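Cystathionine beta-lyase family protein, YNBB B.subtilis ortholog (Clostridium acetobutylicum, PDB 3HVY) is a putative pyridoxal-phosphate-dependent lyase of the methionine gamma-lyase family, probably acting on sulfur amino acids and possibly involved in aluminium resistance. Local coordinates at residues Asn340-Leu345 and Glu399-Tyr404. Residues are numbered along the deposited sequence; the frame is centred on the assembly and turned at random.
Sequences NDEKKL and EPYIGY
The phenol ring of Tyr401 lies against the first turn of helix 342-354, with Glu342 over one face and the backbone N of Glu399 on the opposite one. Glu342 CB stands 4.0 Å from the centroid of the Tyr401 ring and 20° off its normal, the geometry of a CH-pi contact. From CB the glutamate chain runs out extended, its CG anti to the backbone N (chi1 -175°), and crosses the ring at a slant; the carboxylate and ring planes end up nearly parallel. At the ring edge, in plane, a water sits 2.6 Å from Tyr401 OH, and it also donates a weak bond to Glu342 OE1.

Near the base of the ring, Leu345 CD2 comes close to the ring plane and reaches Tyr401 CB at 3.7 Å, the two side chains crossing at roughly a right angle. The other methyl, Leu345 CD1, rests 3.6 Å from Gly403 CA on strand 402-406.

This strand is the middle one of a five-stranded antiparallel sheet, consistent with the small C-terminal domain of fold-type I PLP enzymes, and pairs with strand 334-338, which leads through Asn340 and Asp341 into the helix, while Pro400, preceded by a cis peptide, belongs to the loop leading into strand 402-406. Asp341 is the N-cap: its OD2 accepts from Lys344 N at 3.1 Å, on the anti side of the carboxylate and tilted somewhat out of its plane.

Asn340 N bonds only weakly to Pro400 O, the angle at hydrogen being 132°. Asn340 CG lies beside its own backbone N, and OD1 turns back to within 3.5 Å of Pro400 CB.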
ATOM      1  N   ASN D 340     -39.798 -16.274 -13.352  1.00 39.11           N
ATOM      2  CA  ASN D 340     -40.632 -17.336 -13.948  1.00 38.60           C
ATOM      3  C   ASN D 340     -40.322 -17.536 -15.424  1.00 39.08           C
ATOM      4  O   ASN D 340     -41.188 -17.971 -16.190  1.00 36.80           O
ATOM      5  CB  ASN D 340     -42.134 -17.061 -13.791  1.00 37.95           C
ATOM      6  CG  ASN D 340     -42.690 -17.534 -12.478  1.00 45.22           C
ATOM      7  OD1 ASN D 340     -42.375 -18.638 -12.011  1.00 40.95           O
ATOM      8  ND2 ASN D 340     -43.541 -16.695 -11.856  1.00 42.77           N
ATOM      9  N   ASP D 341     -39.099 -17.196 -15.822  1.00 38.01           N
ATOM     10  CA  ASP D 341     -38.706 -17.246 -17.203  1.00 37.33           C
ATOM     11  C   ASP D 341     -37.180 -17.085 -17.273  1.00 39.71           C
ATOM     12  O   ASP D 341     -36.611 -16.143 -16.705  1.00 38.11           O
ATOM     13  CB  ASP D 341     -39.450 -16.150 -18.002  1.00 38.90           C
ATOM     14  CG  ASP D 341     -39.112 -16.168 -19.481  1.00 43.97           C
ATOM     15  OD1 ASP D 341     -39.572 -17.087 -20.199  1.00 49.18           O
ATOM     16  OD2 ASP D 341     -38.382 -15.267 -19.923  1.00 42.04           O
ATOM     17  N   GLU D 342     -36.529 -17.991 -18.001  1.00 38.38           N
ATOM     18  CA  GLU D 342     -35.094 -18.005 -18.076  1.00 39.30           C
ATOM     19  C   GLU D 342     -34.532 -16.771 -18.771  1.00 38.06           C
ATOM     20  O   GLU D 342     -33.597 -16.162 -18.285  1.00 39.86           O
ATOM     21  CB  GLU D 342     -34.616 -19.273 -18.758  1.00 38.98           C
ATOM     22  CG  GLU D 342     -33.099 -19.411 -18.763  1.00 48.26           C
ATOM     23  CD  GLU D 342     -32.627 -20.780 -19.251  1.00 55.20           C
ATOM     24  OE1 GLU D 342     -33.498 -21.602 -19.606  1.00 53.58           O
ATOM     25  OE2 GLU D 342     -31.392 -21.031 -19.261  1.00 52.58           O
ATOM     26  N   LYS D 343     -35.129 -16.369 -19.872  1.00 36.11           N
ATOM     27  CA  LYS D 343     -34.622 -15.225 -20.596  1.00 35.60           C
ATOM     28  C   LYS D 343     -34.696 -13.973 -19.745  1.00 36.62           C
ATOM     29  O   LYS D 343     -33.732 -13.207 -19.683  1.00 34.84           O
ATOM     30  CB  LYS D 343     -35.408 -14.978 -21.847  1.00 34.89           C
ATOM     31  CG  LYS D 343     -34.884 -13.816 -22.666  1.00 41.55           C
ATOM     32  CD  LYS D 343     -35.476 -13.794 -24.073  1.00 46.10           C
ATOM     33  CE  LYS D 343     -34.642 -12.962 -25.044  1.00 52.66           C
ATOM     34  NZ  LYS D 343     -34.590 -11.504 -24.705  1.00 44.76           N
ATOM     35  N   LYS D 344     -35.853 -13.756 -19.125  1.00 35.35           N
ATOM     36  CA  LYS D 344     -36.066 -12.566 -18.263  1.00 34.62           C
ATOM     37  C   LYS D 344     -35.021 -12.471 -17.149  1.00 32.12           C
ATOM     38  O   LYS D 344     -34.459 -11.404 -16.876  1.00 32.61           O
ATOM     39  CB  LYS D 344     -37.492 -12.558 -17.701  1.00 31.69           C
ATOM     40  CG  LYS D 344     -38.560 -12.283 -18.738  1.00 39.93           C
ATOM     41  CD  LYS D 344     -39.930 -12.430 -18.110  1.00 43.31           C
ATOM     42  CE  LYS D 344     -41.039 -12.095 -19.063  1.00 47.83           C
ATOM     43  NZ  LYS D 344     -42.331 -12.341 -18.379  1.00 45.14           N
ATOM     44  N   LEU D 345     -34.744 -13.603 -16.515  1.00 32.47           N
ATOM     45  CA  LEU D 345     -33.735 -13.657 -15.482  1.00 33.72           C
ATOM     46  C   LEU D 345     -32.369 -13.216 -15.995  1.00 35.52           C
ATOM     47  O   LEU D 345     -31.669 -12.420 -15.356  1.00 32.78           O
ATOM     48  CB  LEU D 345     -33.629 -15.079 -14.944  1.00 33.15           C
ATOM     49  CG  LEU D 345     -32.528 -15.426 -13.936  1.00 37.04           C
ATOM     50  CD1 LEU D 345     -32.512 -14.525 -12.717  1.00 30.17           C
ATOM     51  CD2 LEU D 345     -32.659 -16.894 -13.513  1.00 35.83           C
ATOM     52  N   GLU D 399     -35.689 -23.417 -12.717  1.00 37.46           N
ATOM     53  CA  GLU D 399     -37.092 -23.026 -12.432  1.00 37.89           C
ATOM     54  C   GLU D 399     -37.190 -22.783 -10.958  1.00 36.20           C
ATOM     55  O   GLU D 399     -36.488 -23.420 -10.202  1.00 37.55           O
ATOM     56  CB  GLU D 399     -38.095 -24.133 -12.828  1.00 38.07           C
ATOM     57  CG  GLU D 399     -38.477 -24.154 -14.312  1.00 42.47           C
ATOM     58  N   PRO D 400     -37.983 -21.788 -10.536  1.00 36.52           N
ATOM     59  CA  PRO D 400     -38.760 -20.867 -11.333  1.00 36.83           C
ATOM     60  C   PRO D 400     -37.983 -19.561 -11.645  1.00 35.53           C
ATOM     61  O   PRO D 400     -38.599 -18.505 -11.736  1.00 36.50           O
ATOM     62  CB  PRO D 400     -39.966 -20.602 -10.433  1.00 37.07           C
ATOM     63  CG  PRO D 400     -39.375 -20.675  -9.036  1.00 36.31           C
ATOM     64  CD  PRO D 400     -38.145 -21.523  -9.094  1.00 33.76           C
ATOM     65  N   TYR D 401     -36.651 -19.650 -11.776  1.00 33.83           N
ATOM     66  CA  TYR D 401     -35.806 -18.528 -12.261  1.00 32.83           C
ATOM     67  C   TYR D 401     -35.904 -17.289 -11.386  1.00 35.59           C
ATOM     68  O   TYR D 401     -36.262 -16.193 -11.833  1.00 31.46           O
ATOM     69  CB  TYR D 401     -36.105 -18.205 -13.731  1.00 33.03           C
ATOM     70  CG  TYR D 401     -36.037 -19.460 -14.589  1.00 34.36           C
ATOM     71  CD1 TYR D 401     -34.817 -20.048 -14.877  1.00 32.45           C
ATOM     72  CD2 TYR D 401     -37.198 -20.101 -15.010  1.00 40.19           C
ATOM     73  CE1 TYR D 401     -34.747 -21.241 -15.612  1.00 39.67           C
ATOM     74  CE2 TYR D 401     -37.148 -21.282 -15.717  1.00 37.95           C
ATOM     75  CZ  TYR D 401     -35.920 -21.847 -16.029  1.00 44.47           C
ATOM     76  OH  TYR D 401     -35.879 -23.012 -16.779  1.00 44.34           O
ATOM     77  N   ILE D 402     -35.536 -17.514 -10.131  1.00 34.82           N
ATOM     78  CA  ILE D 402     -35.456 -16.485  -9.151  1.00 33.53           C
ATOM     79  C   ILE D 402     -34.102 -15.861  -9.275  1.00 33.83           C
ATOM     80  O   ILE D 402     -33.079 -16.546  -9.357  1.00 30.02           O
ATOM     81  CB  ILE D 402     -35.571 -17.065  -7.744  1.00 32.52           C
ATOM     82  CG1 ILE D 402     -36.956 -17.703  -7.525  1.00 34.91           C
ATOM     83  CG2 ILE D 402     -35.273 -15.960  -6.699  1.00 24.42           C
ATOM     84  CD1 ILE D 402     -37.013 -18.753  -6.448  1.00 27.83           C
ATOM     85  N   GLY D 403     -34.069 -14.532  -9.232  1.00 32.24           N
ATOM     86  CA  GLY D 403     -32.811 -13.832  -9.216  1.00 29.88           C
ATOM     87  C   GLY D 403     -32.595 -13.087  -7.921  1.00 34.74           C
ATOM     88  O   GLY D 403     -33.561 -12.635  -7.261  1.00 31.38           O
ATOM     89  N   TYR D 404     -31.320 -12.889  -7.581  1.00 32.96           N
ATOM     90  CA  TYR D 404     -30.987 -12.277  -6.313  1.00 32.62           C
ATOM     91  C   TYR D 404     -30.141 -11.056  -6.540  1.00 34.56           C
ATOM     92  O   TYR D 404     -29.079 -11.157  -7.133  1.00 36.90           O
ATOM     93  CB  TYR D 404     -30.279 -13.285  -5.417  1.00 32.95           C
ATOM     94  CG  TYR D 404     -31.076 -14.555  -5.237  1.00 31.31           C
ATOM     95  CD1 TYR D 404     -31.933 -14.727  -4.169  1.00 33.31           C
ATOM     96  CD2 TYR D 404     -30.984 -15.565  -6.153  1.00 28.43           C
ATOM     97  CE1 TYR D 404     -32.671 -15.902  -4.037  1.00 29.25           C
ATOM     98  CE2 TYR D 404     -31.713 -16.699  -6.031  1.00 33.59           C
ATOM     99  CZ  TYR D 404     -32.561 -16.867  -4.967  1.00 32.83           C
ATOM    100  OH  TYR D 404     -33.308 -18.047  -4.842  1.00 31.69           O
TER
HETATM  101  O   HOH W   1     -33.439 -23.802 -17.054  1.00 57.09           O